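Local coordinates for protein putative enzyme related to aldose 1-epimerase (Salmonella typhimurium, PDB 2HTA) that probably interconverts the alpha and beta anomers of glucose 6-phosphate, acting as a hexose-6-phosphate mutarotase of the glucose-6-phosphate 1-epimerase family, at residues H248-V254 with V281-T287. Numbering follows the deposited sequence.
Sequences HHHHLNV and VETVYAT
Asn253 turns its side-chain amide to the backbone N-H groups of Ala286 and Thr287, and the amide is used from both ends. OD1 accepts from Ala286 N at 2.8 Å, nearly in line with its C=O bond, and from Thr287 N at 3.0 Å, so two successive N-H groups converge on one oxygen. The other end, ND2, donates to Thr287 OG1 at 2.9 Å; that oxygen lies in the amide plane, and the N-H...O angle of 162° makes the bond fairly straight. With CG beside the backbone N (chi1 -48°), the amide is carried along the partner strand to the corner at Thr287.

The adjoining backbone forms a classic beta bulge: Leu252 N (2.9 Å) and Asn253 N (3.0 Å) both donate to Val284 O, the first in its carbonyl plane, the second tilted from it. Val284 N returns a bond to Asn253 O (3.0 Å), making Asn253 and Val284 the antiparallel hydrogen-bonded pair; Val254 and Thr283 follow as the non-hydrogen-bonded one.

Leu252 also meets Tyr285 through a CH-pi contact, CB standing 4.2 Å from the ring centroid and 5° off its normal, while His250 O approaches the ring edge. Beyond the bulge, on the side of the sheet shared by Val254 and Thr283, His248 ND1 and Thr283 OG1 are hydrogen-bonded at 2.7 Å. Val254 CG2 covers one face of this imidazole, and Ser233 bonds its NE2, so the ring is fixed in rotation.

Glu282, an inferred active-site residue, directs its side chain away from 248-254 and toward His179. Three amide bonds thus hold the 286-287 corner, while bulge and pairing join 253-254 to 283-284, consistent with a steadied backbone beside the proposed catalytic Glu282.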
loop_
_atom_site.group_PDB
_atom_site.type_symbol
_atom_site.label_atom_id
_atom_site.label_comp_id
_atom_site.label_asym_id
_atom_site.label_seq_id
_atom_site.Cartn_x
_atom_site.Cartn_y
_atom_site.Cartn_z
ATOM N N HIS A 248 10.882 2.199 6.241
ATOM C CA HIS A 248 9.948 3.254 6.565
ATOM C C HIS A 248 10.697 4.550 6.779
ATOM O O HIS A 248 11.767 4.583 7.460
ATOM C CB HIS A 248 9.141 2.899 7.833
ATOM C CG HIS A 248 8.581 1.505 7.833
ATOM N ND1 HIS A 248 7.423 1.163 7.162
ATOM C CD2 HIS A 248 9.074 0.352 8.350
ATOM C CE1 HIS A 248 7.198 -0.135 7.308
ATOM N NE2 HIS A 248 8.176 -0.648 8.041
ATOM N N HIS A 249 10.185 5.621 6.150
ATOM C CA HIS A 249 10.779 6.967 6.342
ATOM C C HIS A 249 9.723 8.011 6.610
ATOM O O HIS A 249 8.662 7.962 6.043
ATOM C CB HIS A 249 11.620 7.356 5.120
ATOM C CG HIS A 249 13.019 6.789 5.165
ATOM N ND1 HIS A 249 13.424 5.741 4.368
ATOM C CD2 HIS A 249 14.075 7.090 5.971
ATOM C CE1 HIS A 249 14.688 5.454 4.643
ATOM N NE2 HIS A 249 15.100 6.240 5.635
ATOM N N HIS A 250 10.040 8.961 7.494
ATOM C CA HIS A 250 9.174 10.091 7.816
ATOM C C HIS A 250 7.919 9.653 8.557
ATOM O O HIS A 250 6.996 10.458 8.683
ATOM C CB HIS A 250 8.805 10.964 6.576
ATOM C CG HIS A 250 9.939 11.162 5.621
ATOM N ND1 HIS A 250 11.117 11.778 5.980
ATOM C CD2 HIS A 250 10.084 10.781 4.323
ATOM C CE1 HIS A 250 11.948 11.782 4.948
ATOM N NE2 HIS A 250 11.344 11.194 3.922
ATOM N N HIS A 251 7.876 8.403 9.012
ATOM C CA HIS A 251 6.692 7.808 9.639
ATOM C C HIS A 251 6.795 7.936 11.123
ATOM O O HIS A 251 7.849 8.380 11.666
ATOM C CB HIS A 251 6.673 6.252 9.319
ATOM C CG HIS A 251 7.818 5.571 9.962
ATOM N ND1 HIS A 251 9.123 5.913 9.643
ATOM C CD2 HIS A 251 7.892 4.731 11.013
ATOM C CE1 HIS A 251 9.945 5.213 10.405
ATOM N NE2 HIS A 251 9.231 4.519 11.265
ATOM N N LEU A 252 5.699 7.558 11.809
ATOM C CA LEU A 252 5.718 7.407 13.281
ATOM C C LEU A 252 5.568 5.972 13.756
ATOM O O LEU A 252 6.070 5.593 14.838
ATOM C CB LEU A 252 4.585 8.227 13.929
ATOM C CG LEU A 252 4.878 9.081 15.141
ATOM C CD1 LEU A 252 6.218 9.958 14.935
ATOM C CD2 LEU A 252 3.631 9.949 15.371
ATOM N N ASN A 253 4.912 5.153 12.954
ATOM C CA ASN A 253 4.445 3.867 13.376
ATOM C C ASN A 253 4.605 2.882 12.231
ATOM O O ASN A 253 4.743 3.292 11.065
ATOM C CB ASN A 253 2.909 3.928 13.678
ATOM C CG ASN A 253 2.529 5.093 14.546
ATOM O OD1 ASN A 253 1.652 5.907 14.167
ATOM N ND2 ASN A 253 3.143 5.180 15.748
ATOM N N VAL A 254 4.576 1.599 12.564
ATOM C CA VAL A 254 4.390 0.553 11.548
ATOM C C VAL A 254 3.191 -0.235 11.979
ATOM O O VAL A 254 3.005 -0.384 13.178
ATOM C CB VAL A 254 5.623 -0.334 11.445
ATOM C CG1 VAL A 254 5.384 -1.586 10.528
ATOM C CG2 VAL A 254 6.771 0.525 10.887
ATOM N N VAL A 281 2.353 -4.939 6.030
ATOM C CA VAL A 281 3.357 -4.226 6.826
ATOM C C VAL A 281 3.327 -2.787 6.292
ATOM O O VAL A 281 3.807 -2.489 5.165
ATOM C CB VAL A 281 4.812 -4.872 6.736
ATOM C CG1 VAL A 281 5.895 -3.978 7.450
ATOM C CG2 VAL A 281 4.837 -6.365 7.230
ATOM N N GLU A 282 2.721 -1.902 7.093
ATOM C CA GLU A 282 2.277 -0.590 6.633
ATOM C C GLU A 282 3.173 0.495 7.205
ATOM O O GLU A 282 3.524 0.433 8.389
ATOM C CB GLU A 282 0.843 -0.361 7.147
ATOM C CG GLU A 282 -0.066 -1.546 6.818
ATOM C CD GLU A 282 -1.461 -1.373 7.394
ATOM O OE1 GLU A 282 -1.873 -0.235 7.651
ATOM O OE2 GLU A 282 -2.157 -2.392 7.531
ATOM N N THR A 283 3.497 1.490 6.398
ATOM C CA THR A 283 4.208 2.702 6.882
ATOM C C THR A 283 3.162 3.687 7.315
ATOM O O THR A 283 2.296 4.078 6.512
ATOM C CB THR A 283 5.044 3.353 5.777
ATOM O OG1 THR A 283 5.957 2.378 5.252
ATOM C CG2 THR A 283 5.850 4.492 6.347
ATOM N N VAL A 284 3.243 4.127 8.562
ATOM C CA VAL A 284 2.069 4.783 9.186
ATOM C C VAL A 284 2.432 6.051 9.939
ATOM O O VAL A 284 3.476 6.122 10.564
ATOM C CB VAL A 284 1.318 3.770 10.116
ATOM C CG1 VAL A 284 0.163 4.438 10.933
ATOM C CG2 VAL A 284 0.750 2.555 9.308
ATOM N N TYR A 285 1.555 7.060 9.902
ATOM C CA TYR A 285 1.742 8.232 10.743
ATOM C C TYR A 285 0.382 8.401 11.431
ATOM O O TYR A 285 -0.486 9.015 10.869
ATOM C CB TYR A 285 2.092 9.437 9.898
ATOM C CG TYR A 285 2.826 10.494 10.720
ATOM C CD1 TYR A 285 4.181 10.778 10.490
ATOM C CD2 TYR A 285 2.184 11.139 11.787
ATOM C CE1 TYR A 285 4.914 11.739 11.268
ATOM C CE2 TYR A 285 2.904 12.125 12.580
ATOM C CZ TYR A 285 4.240 12.427 12.299
ATOM O OH TYR A 285 4.933 13.388 13.040
ATOM N N ALA A 286 0.184 7.723 12.566
ATOM C CA ALA A 286 -1.187 7.652 13.182
ATOM C C ALA A 286 -1.230 8.164 14.666
ATOM O O ALA A 286 -2.228 8.778 15.095
ATOM C CB ALA A 286 -1.770 6.267 13.105
ATOM N N THR A 287 -0.217 7.859 15.457
ATOM C CA THR A 287 -0.310 8.129 16.896
ATOM C C THR A 287 -0.149 9.632 17.268
ATOM O O THR A 287 -0.339 10.013 18.445
ATOM C CB THR A 287 0.667 7.241 17.724
ATOM O OG1 THR A 287 1.983 7.428 17.224
ATOM C CG2 THR A 287 0.387 5.796 17.570
#